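Local coordinates for aminotransferase, class III (Deinococcus radiodurans, PDB 3I4J), which probably transfers amino groups between substrates, with pyridoxal phosphate as cofactor, at residues R47-E52 and L310-R315; E100-A105 and I256-K261; V124-P129 and A193-P198. The protein carries 1 engineered substitution. All blocks are in the same frame, centred on the assembly; numbering follows the deposited sequence.

Contact 1 (R47-E52 and L310-R315)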
loop_
_atom_site.group_PDB
_atom_site.type_symbol
_atom_site.label_atom_id
_atom_site.label_comp_id
_atom_site.label_asym_id
_atom_site.label_seq_id
_atom_site.Cartn_x
_atom_site.Cartn_y
_atom_site.Cartn_z
ATOM N N ARG C 47 -1.222 9.936 19.601
ATOM C CA ARG C 47 0.055 9.712 20.279
ATOM C C ARG C 47 1.132 10.652 19.740
ATOM O O ARG C 47 1.676 10.433 18.653
ATOM C CB ARG C 47 0.534 8.265 20.103
ATOM C CG ARG C 47 -0.505 7.178 20.386
ATOM C CD ARG C 47 -0.932 7.063 21.845
ATOM N NE ARG C 47 0.150 6.695 22.753
ATOM C CZ ARG C 47 0.043 5.783 23.720
ATOM N NH1 ARG C 47 -1.091 5.123 23.905
ATOM N NH2 ARG C 47 1.063 5.558 24.535
ATOM N N ALA C 48 1.435 11.702 20.497
ATOM C CA ALA C 48 2.457 12.656 20.087
ATOM C C ALA C 48 3.820 11.981 20.039
ATOM O O ALA C 48 4.685 12.375 19.257
ATOM C CB ALA C 48 2.490 13.839 21.048
ATOM N N GLU C 49 4.009 10.962 20.876
ATOM C CA GLU C 49 5.270 10.232 20.927
ATOM C C GLU C 49 5.604 9.632 19.566
ATOM O O GLU C 49 6.746 9.704 19.104
ATOM C CB GLU C 49 5.199 9.104 21.958
ATOM C CG GLU C 49 6.510 8.356 22.139
ATOM C CD GLU C 49 6.404 7.227 23.149
ATOM O OE1 GLU C 49 5.444 7.229 23.947
ATOM O OE2 GLU C 49 7.284 6.344 23.156
ATOM N N VAL C 50 4.605 9.027 18.933
ATOM C CA VAL C 50 4.807 8.420 17.625
ATOM C C VAL C 50 5.057 9.513 16.595
ATOM O O VAL C 50 5.956 9.399 15.758
ATOM C CB VAL C 50 3.576 7.598 17.194
ATOM C CG1 VAL C 50 3.827 6.965 15.825
ATOM C CG2 VAL C 50 3.284 6.523 18.233
ATOM N N GLY C 51 4.257 10.572 16.665
ATOM C CA GLY C 51 4.416 11.680 15.739
ATOM C C GLY C 51 5.816 12.263 15.782
ATOM O O GLY C 51 6.411 12.553 14.740
ATOM N N GLU C 52 6.354 12.428 16.986
ATOM C CA GLU C 52 7.697 12.986 17.142
ATOM C C GLU C 52 8.741 12.073 16.506
ATOM O O GLU C 52 9.694 12.545 15.891
ATOM C CB GLU C 52 8.036 13.182 18.626
ATOM C CG GLU C 52 7.019 13.989 19.402
ATOM C CD GLU C 52 6.730 15.337 18.776
ATOM O OE1 GLU C 52 7.661 16.169 18.689
ATOM O OE2 GLU C 52 5.567 15.564 18.372
ATOM N N LEU C 310 5.823 0.006 18.720
ATOM C CA LEU C 310 6.292 -1.168 19.446
ATOM C C LEU C 310 6.804 -0.778 20.836
ATOM O O LEU C 310 6.536 -1.478 21.816
ATOM C CB LEU C 310 7.390 -1.880 18.654
ATOM C CG LEU C 310 7.964 -3.155 19.282
ATOM C CD1 LEU C 310 6.850 -4.175 19.528
ATOM C CD2 LEU C 310 9.034 -3.731 18.366
ATOM N N ASP C 311 7.535 0.334 20.926
ATOM C CA ASP C 311 8.045 0.798 22.219
ATOM C C ASP C 311 6.893 0.962 23.205
ATOM O O ASP C 311 6.995 0.586 24.374
ATOM C CB ASP C 311 8.752 2.158 22.096
ATOM C CG ASP C 311 10.079 2.081 21.365
ATOM O OD1 ASP C 311 10.775 1.054 21.469
ATOM O OD2 ASP C 311 10.441 3.072 20.700
ATOM N N ILE C 312 5.799 1.542 22.720
ATOM C CA ILE C 312 4.613 1.785 23.528
ATOM C C ILE C 312 3.902 0.488 23.917
ATOM O O ILE C 312 3.513 0.304 25.076
ATOM C CB ILE C 312 3.644 2.707 22.763
ATOM C CG1 ILE C 312 4.298 4.081 22.580
ATOM C CG2 ILE C 312 2.320 2.824 23.503
ATOM C CD1 ILE C 312 3.530 5.022 21.668
ATOM N N VAL C 313 3.737 -0.406 22.947
ATOM C CA VAL C 313 3.083 -1.686 23.186
ATOM C C VAL C 313 3.805 -2.452 24.294
ATOM O O VAL C 313 3.170 -3.056 25.158
ATOM C CB VAL C 313 3.059 -2.533 21.887
ATOM C CG1 VAL C 313 2.608 -3.962 22.184
ATOM C CG2 VAL C 313 2.125 -1.882 20.868
ATOM N N GLU C 314 5.134 -2.414 24.271
ATOM C CA GLU C 314 5.930 -3.106 25.281
ATOM C C GLU C 314 5.949 -2.350 26.612
ATOM O O GLU C 314 5.689 -2.928 27.669
ATOM C CB GLU C 314 7.364 -3.305 24.777
ATOM C CG GLU C 314 7.458 -4.127 23.502
ATOM C CD GLU C 314 8.888 -4.398 23.072
ATOM O OE1 GLU C 314 9.689 -3.441 23.003
ATOM O OE2 GLU C 314 9.206 -5.568 22.788
ATOM N N ARG C 315 6.244 -1.056 26.559
ATOM C CA ARG C 315 6.305 -0.250 27.775
ATOM C C ARG C 315 4.995 -0.245 28.564
ATOM O O ARG C 315 5.011 -0.321 29.794
ATOM C CB ARG C 315 6.706 1.187 27.435
ATOM C CG ARG C 315 6.912 2.075 28.654
ATOM C CD ARG C 315 7.384 3.464 28.254
ATOM N NE ARG C 315 6.323 4.248 27.637
ATOM C CZ ARG C 315 6.397 4.795 26.428
ATOM N NH1 ARG C 315 7.489 4.647 25.692
ATOM N NH2 ARG C 315 5.376 5.492 25.958
#
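Glu49 and Arg315 reach towards each other from opposite directions and meet as a bidentate, end-on salt bridge. NH2 of Arg315 bonds to OE1 of Glu49 at 2.7 Å, on the syn side of that oxygen, and NH1 of Arg315 meets OE2 of Glu49 at 3.1 Å, also on the syn side but a little above the carboxylate plane. The two flat groups are tilted by just 24°, so each carboxylate oxygen faces its own guanidinium nitrogen, and the pair of hydrogen bonds should resist rotation of either group. The glutamate spans the gap because its chain is fully extended, CG lying anti to the backbone N (chi1 -176°), whereas the arginine bends at chi3 to bring its end round. Beneath the carboxylate lies Ile312, whose CG1 is 3.6 Å from OE1 of Glu49.

These residues join the first turn of helix 48-60 to the last turns of helix 300-315. The short axes run 146° apart in direction and come no nearer than 11.1 Å, a wide, roughly antiparallel pair bridged by side chains alone. Glu49 near a helix start and Arg315 at a helix end carry charges that the helix dipoles would probably favour. On the far side of helix 48-60, Ala48 packs on Ala59 of the second subunit.

Arg47, the N-cap residue, lays one guanidinium face against Ile312, with NH2 of Arg47 3.2 Å from CG2 of Ile312, a tight fit. Its NH2 also forms a salt bridge with Glu316 and its NH1 bonds to Ile43 O, which together probably hold the guanidinium in place over the isoleucine. Deeper in, CD1 of Ile312 reaches CG2 of Val50 at 3.8 Å, the two side chains crossing at about a right angle.

Contact 2 (E100-A105 and I256-K261); sequences EATESA and IAVLGK
Helix 100-105 runs against strand 256-259 at 165° between their N-to-C directions, with the axes 8.0 Å apart and Ala101 CA just 6.3 Å from Val258 CA. So short a spacing is possible because the helix turns alanines to the strand: Ala101 and Ala105, one turn apart, both direct CB at it.

Val258 meets both of them with its two branches. CG1 of Val258 stands 3.6 Å from CB of Ala101, while CG2 of Val258 lies 3.8 Å from CB of Ala105, so the valine straddles one turn of helix. The torsion explains the split: with chi1 at -171°, CG1 is anti to the backbone N and CG2 is anti to the carbonyl carbon, which sends one methyl to each alanine. CG1 also brushes the flank of the helix at Thr102, 3.9 Å from OG1 of that residue, the two side chains crossing at about a right angle; the hydroxyl itself bonds to Gly98 O. Towards the start of the strand, CG2 of Ile256 meets CB of Ala105 at 4.0 Å, and CD1 of Ile256 extends to 3.8 Å from O of Ala105.

This is helix-on-sheet packing. Helix 98-115 runs along one face of the seven-stranded sheet, nearly antiparallel to strand 256-259, and Ala105 also touches Ile229 and Leu273 on the strands flanking 256-259. Within the helix, Ser104 OG bonds to Glu100 O at 2.8 Å; OG and N of Ser104 reach Glu100 O from opposite faces of its carbonyl plane, and OG is also bonded to Trp93 NE1.

No hydrogen bond crosses between the two segments, and the contacting groups are nearly all methyls, which implies a buried, apolar interface held by shape and by small residues rather than by directional bonds.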
loop_
_atom_site.group_PDB
_atom_site.type_symbol
_atom_site.label_atom_id
_atom_site.label_comp_id
_atom_site.label_asym_id
_atom_site.label_seq_id
_atom_site.Cartn_x
_atom_site.Cartn_y
_atom_site.Cartn_z
ATOM N N GLU C 100 -0.518 -6.845 0.384
ATOM C CA GLU C 100 0.824 -7.008 -0.167
ATOM C C GLU C 100 1.573 -8.051 0.657
ATOM O O GLU C 100 2.309 -8.874 0.113
ATOM C CB GLU C 100 1.618 -5.697 -0.101
ATOM C CG GLU C 100 1.072 -4.547 -0.936
ATOM C CD GLU C 100 1.991 -3.332 -0.905
ATOM O OE1 GLU C 100 2.504 -2.995 0.185
ATOM O OE2 GLU C 100 2.201 -2.706 -1.965
ATOM N N ALA C 101 1.375 -8.003 1.971
ATOM C CA ALA C 101 2.047 -8.926 2.887
ATOM C C ALA C 101 1.581 -10.363 2.683
ATOM O O ALA C 101 2.386 -11.298 2.697
ATOM C CB ALA C 101 1.801 -8.497 4.329
ATOM N N THR C 102 0.276 -10.525 2.503
ATOM C CA THR C 102 -0.324 -11.833 2.280
ATOM C C THR C 102 0.142 -12.421 0.953
ATOM O O THR C 102 0.513 -13.591 0.875
ATOM C CB THR C 102 -1.851 -11.728 2.283
ATOM O OG1 THR C 102 -2.290 -11.256 3.563
ATOM C CG2 THR C 102 -2.479 -13.081 1.989
ATOM N N GLU C 103 0.114 -11.612 -0.097
ATOM C CA GLU C 103 0.566 -12.086 -1.394
ATOM C C GLU C 103 2.053 -12.443 -1.345
ATOM O O GLU C 103 2.486 -13.403 -1.988
ATOM C CB GLU C 103 0.300 -11.029 -2.468
ATOM C CG GLU C 103 -1.187 -10.764 -2.709
ATOM C CD GLU C 103 -1.972 -12.023 -3.073
ATOM O OE1 GLU C 103 -1.615 -12.683 -4.074
ATOM O OE2 GLU C 103 -2.949 -12.352 -2.362
ATOM N N SER C 104 2.829 -11.680 -0.574
ATOM C CA SER C 104 4.261 -11.950 -0.453
ATOM C C SER C 104 4.440 -13.318 0.193
ATOM O O SER C 104 5.288 -14.099 -0.223
ATOM C CB SER C 104 4.961 -10.896 0.414
ATOM O OG SER C 104 4.992 -9.624 -0.223
ATOM N N ALA C 105 3.621 -13.595 1.205
ATOM C CA ALA C 105 3.690 -14.865 1.930
ATOM C C ALA C 105 3.417 -16.057 1.016
ATOM O O ALA C 105 4.099 -17.082 1.091
ATOM C CB ALA C 105 2.700 -14.853 3.087
ATOM N N ILE C 256 5.785 -18.825 8.534
ATOM C CA ILE C 256 5.651 -17.445 8.062
ATOM C C ILE C 256 4.500 -16.788 8.824
ATOM O O ILE C 256 3.405 -17.339 8.880
ATOM C CB ILE C 256 5.305 -17.359 6.559
ATOM C CG1 ILE C 256 6.442 -17.925 5.711
ATOM C CG2 ILE C 256 5.056 -15.898 6.176
ATOM C CD1 ILE C 256 6.096 -18.036 4.224
ATOM N N ALA C 257 4.759 -15.628 9.427
ATOM C CA ALA C 257 3.726 -14.893 10.148
ATOM C C ALA C 257 3.461 -13.607 9.370
ATOM O O ALA C 257 4.389 -12.843 9.099
ATOM C CB ALA C 257 4.188 -14.563 11.565
ATOM N N VAL C 258 2.205 -13.385 8.995
ATOM C CA VAL C 258 1.827 -12.190 8.239
ATOM C C VAL C 258 1.268 -11.128 9.178
ATOM O O VAL C 258 0.339 -11.393 9.944
ATOM C CB VAL C 258 0.768 -12.525 7.171
ATOM C CG1 VAL C 258 0.557 -11.317 6.245
ATOM C CG2 VAL C 258 1.210 -13.738 6.373
ATOM N N LEU C 259 1.827 -9.920 9.096
ATOM C CA LEU C 259 1.426 -8.813 9.955
ATOM C C LEU C 259 0.901 -7.622 9.156
ATOM O O LEU C 259 1.231 -7.454 7.985
ATOM C CB LEU C 259 2.619 -8.365 10.801
ATOM C CG LEU C 259 3.328 -9.495 11.552
ATOM C CD1 LEU C 259 4.628 -8.987 12.175
ATOM C CD2 LEU C 259 2.388 -10.046 12.607
ATOM N N GLY C 260 0.080 -6.801 9.805
ATOM C CA GLY C 260 -0.479 -5.632 9.146
ATOM C C GLY C 260 -1.334 -4.811 10.092
ATOM O O GLY C 260 -1.314 -5.039 11.301
ATOM N N LYS C 261 -2.086 -3.860 9.544
ATOM C CA LYS C 261 -2.969 -3.000 10.334
ATOM C C LYS C 261 -2.389 -2.479 11.644
ATOM O O LYS C 261 -1.927 -1.338 11.724
ATOM C CB LYS C 261 -4.290 -3.722 10.636
ATOM C CG LYS C 261 -5.182 -3.913 9.428
ATOM C CD LYS C 261 -6.574 -4.370 9.834
ATOM C CE LYS C 261 -7.484 -4.474 8.622
ATOM N NZ LYS C 261 -8.900 -4.724 9.002
#

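Contact 3 (V124-P129 and A193-P198)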
loop_
_atom_site.group_PDB
_atom_site.type_symbol
_atom_site.label_atom_id
_atom_site.label_comp_id
_atom_site.label_asym_id
_atom_site.label_seq_id
_atom_site.Cartn_x
_atom_site.Cartn_y
_atom_site.Cartn_z
ATOM N N VAL C 124 -2.282 -24.036 -2.080
ATOM C CA VAL C 124 -2.296 -23.277 -0.842
ATOM C C VAL C 124 -3.642 -23.530 -0.184
ATOM O O VAL C 124 -4.674 -23.055 -0.644
ATOM C CB VAL C 124 -2.135 -21.760 -1.076
ATOM C CG1 VAL C 124 -2.181 -21.027 0.266
ATOM C CG2 VAL C 124 -0.816 -21.473 -1.786
ATOM N N ILE C 125 -3.630 -24.322 0.878
ATOM C CA ILE C 125 -4.856 -24.627 1.586
ATOM C C ILE C 125 -5.249 -23.454 2.466
ATOM O O ILE C 125 -4.408 -22.896 3.168
ATOM C CB ILE C 125 -4.688 -25.858 2.501
ATOM C CG1 ILE C 125 -4.339 -27.086 1.657
ATOM C CG2 ILE C 125 -5.974 -26.091 3.305
ATOM C CD1 ILE C 125 -3.957 -28.305 2.470
ATOM N N THR C 126 -6.519 -23.063 2.390
ATOM C CA THR C 126 -7.048 -22.010 3.240
ATOM C C THR C 126 -8.291 -22.601 3.895
ATOM O O THR C 126 -8.768 -23.660 3.491
ATOM C CB THR C 126 -7.381 -20.707 2.463
ATOM O OG1 THR C 126 -8.278 -20.987 1.386
ATOM C CG2 THR C 126 -6.091 -20.087 1.920
ATOM N N ARG C 127 -8.824 -21.918 4.892
ATOM C CA ARG C 127 -9.955 -22.449 5.642
ATOM C C ARG C 127 -11.225 -21.610 5.580
ATOM O O ARG C 127 -11.173 -20.384 5.658
ATOM C CB ARG C 127 -9.508 -22.610 7.097
ATOM C CG ARG C 127 -10.461 -23.332 8.028
ATOM C CD ARG C 127 -9.865 -23.325 9.441
ATOM N NE ARG C 127 -9.677 -21.951 9.908
ATOM C CZ ARG C 127 -8.915 -21.593 10.936
ATOM N NH1 ARG C 127 -8.250 -22.504 11.633
ATOM N NH2 ARG C 127 -8.811 -20.310 11.263
ATOM N N VAL C 128 -12.362 -22.284 5.445
ATOM C CA VAL C 128 -13.655 -21.615 5.412
ATOM C C VAL C 128 -13.795 -20.892 6.756
ATOM O O VAL C 128 -13.439 -21.441 7.802
ATOM C CB VAL C 128 -14.809 -22.643 5.261
ATOM C CG1 VAL C 128 -16.155 -21.938 5.325
ATOM C CG2 VAL C 128 -14.672 -23.400 3.946
ATOM N N PRO C 129 -14.299 -19.649 6.750
ATOM C CA PRO C 129 -14.753 -18.850 5.610
ATOM C C PRO C 129 -13.750 -17.746 5.267
ATOM O O PRO C 129 -14.116 -16.730 4.669
ATOM C CB PRO C 129 -16.054 -18.270 6.127
ATOM C CG PRO C 129 -15.652 -17.883 7.532
ATOM C CD PRO C 129 -14.777 -19.048 8.011
ATOM N N ALA C 193 1.434 -25.002 0.965
ATOM C CA ALA C 193 1.221 -24.411 2.280
ATOM C C ALA C 193 -0.204 -24.490 2.792
ATOM O O ALA C 193 -1.119 -24.914 2.087
ATOM C CB ALA C 193 1.657 -22.932 2.248
ATOM N N PHE C 194 -0.356 -24.083 4.047
ATOM C CA PHE C 194 -1.648 -23.993 4.712
ATOM C C PHE C 194 -1.612 -22.634 5.381
ATOM O O PHE C 194 -0.711 -22.352 6.181
ATOM C CB PHE C 194 -1.833 -25.068 5.787
ATOM C CG PHE C 194 -3.024 -24.819 6.680
ATOM C CD1 PHE C 194 -4.308 -24.723 6.145
ATOM C CD2 PHE C 194 -2.858 -24.640 8.050
ATOM C CE1 PHE C 194 -5.411 -24.447 6.960
ATOM C CE2 PHE C 194 -3.954 -24.365 8.873
ATOM C CZ PHE C 194 -5.231 -24.268 8.325
ATOM N N MET C 195 -2.577 -21.785 5.042
ATOM C CA MET C 195 -2.647 -20.451 5.617
ATOM C C MET C 195 -3.964 -20.274 6.366
ATOM O O MET C 195 -5.028 -20.653 5.871
ATOM C CB MET C 195 -2.518 -19.385 4.508
ATOM C CG MET C 195 -2.525 -17.936 5.016
ATOM S SD MET C 195 -2.084 -16.697 3.733
ATOM C CE MET C 195 -3.373 -16.957 2.548
ATOM N N ALA C 196 -3.888 -19.705 7.566
ATOM C CA ALA C 196 -5.082 -19.472 8.368
ATOM C C ALA C 196 -4.911 -18.339 9.370
ATOM O O ALA C 196 -3.798 -18.042 9.807
ATOM C CB ALA C 196 -5.473 -20.752 9.115
ATOM N N GLU C 197 -6.027 -17.698 9.718
ATOM C CA GLU C 197 -6.028 -16.645 10.730
ATOM C C GLU C 197 -6.179 -17.453 12.016
ATOM O O GLU C 197 -7.113 -18.240 12.132
ATOM C CB GLU C 197 -7.267 -15.755 10.614
ATOM C CG GLU C 197 -7.429 -14.970 9.330
ATOM C CD GLU C 197 -8.791 -14.296 9.260
ATOM O OE1 GLU C 197 -9.780 -14.970 8.902
ATOM O OE2 GLU C 197 -8.873 -13.097 9.585
ATOM N N PRO C 198 -5.279 -17.272 12.994
ATOM C CA PRO C 198 -5.427 -18.051 14.232
ATOM C C PRO C 198 -6.826 -17.851 14.823
ATOM O O PRO C 198 -7.492 -18.804 15.239
ATOM C CB PRO C 198 -4.321 -17.492 15.122
ATOM C CG PRO C 198 -3.245 -17.141 14.127
ATOM C CD PRO C 198 -4.050 -16.462 13.020
HETATM O O HOH W 1 -8.538 -18.769 8.378
HETATM O O HOH W 2 -7.494 -19.695 5.918
#
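The Phe194 ring presents its edge to Ile125, whose CB lies in the ring plane and whose CG2 is 3.6 Å from CD1 of Phe194; CB of Arg127 also sits at the edge. The guanidinium of Arg127 is met differently. Over the centre of one face lies CB of Ala196, 3.9 Å above the plane, while Glu197 O stands at the edge and takes a weak bond from NH2 of Arg127 (2.8 Å, N-H...O only 125°). The arginine gets there with CG anti to the backbone N (chi1 -172°) and a bend at chi3, and its NH1 is held by the hydroxyls of Tyr213 and Tyr214.

The two backbones pair in parallel. Ile125 bonds through both its N and its O to strand 193-196, its N to O of Ala193 at 2.8 Å and its O receiving N of Met195, also at 2.8 Å and nearly straight at 170°. Beyond this the strands part, and a water takes the next rung, accepting from Arg127 N at 2.8 Å and donating to Met195 O at 2.6 Å.

Strands 123-127 and 191-196 are neighbours in the parallel part of the mixed seven-stranded sheet, and their splaying C-terminal ends, bridged by a water and by Arg127, belong to the alpha/beta large domain characteristic of fold type I aminotransferases.

Contacts 2 and 3 both reach the same seven-stranded sheet, their centres about 13 Å apart. They touch where Thr102 CG2 packs on Met195 CE at 4.0 Å, so helix 98-115 in contact 2 also meets strand 191-196 of contact 3. Contact 1 stands apart, joining two helices: its centre is about 23 Å from that of contact 2, with nearest atoms about 9 Å apart, and about 33 Å from contact 3 across the chain's centre. Along the chain the three are nested, 3 within 2 within 1. In fold type I enzymes the cofactor site generally lies at the C-terminal edge of the parallel strands, the edge to which strands 123-127, 191-196 and 256-259 all lead.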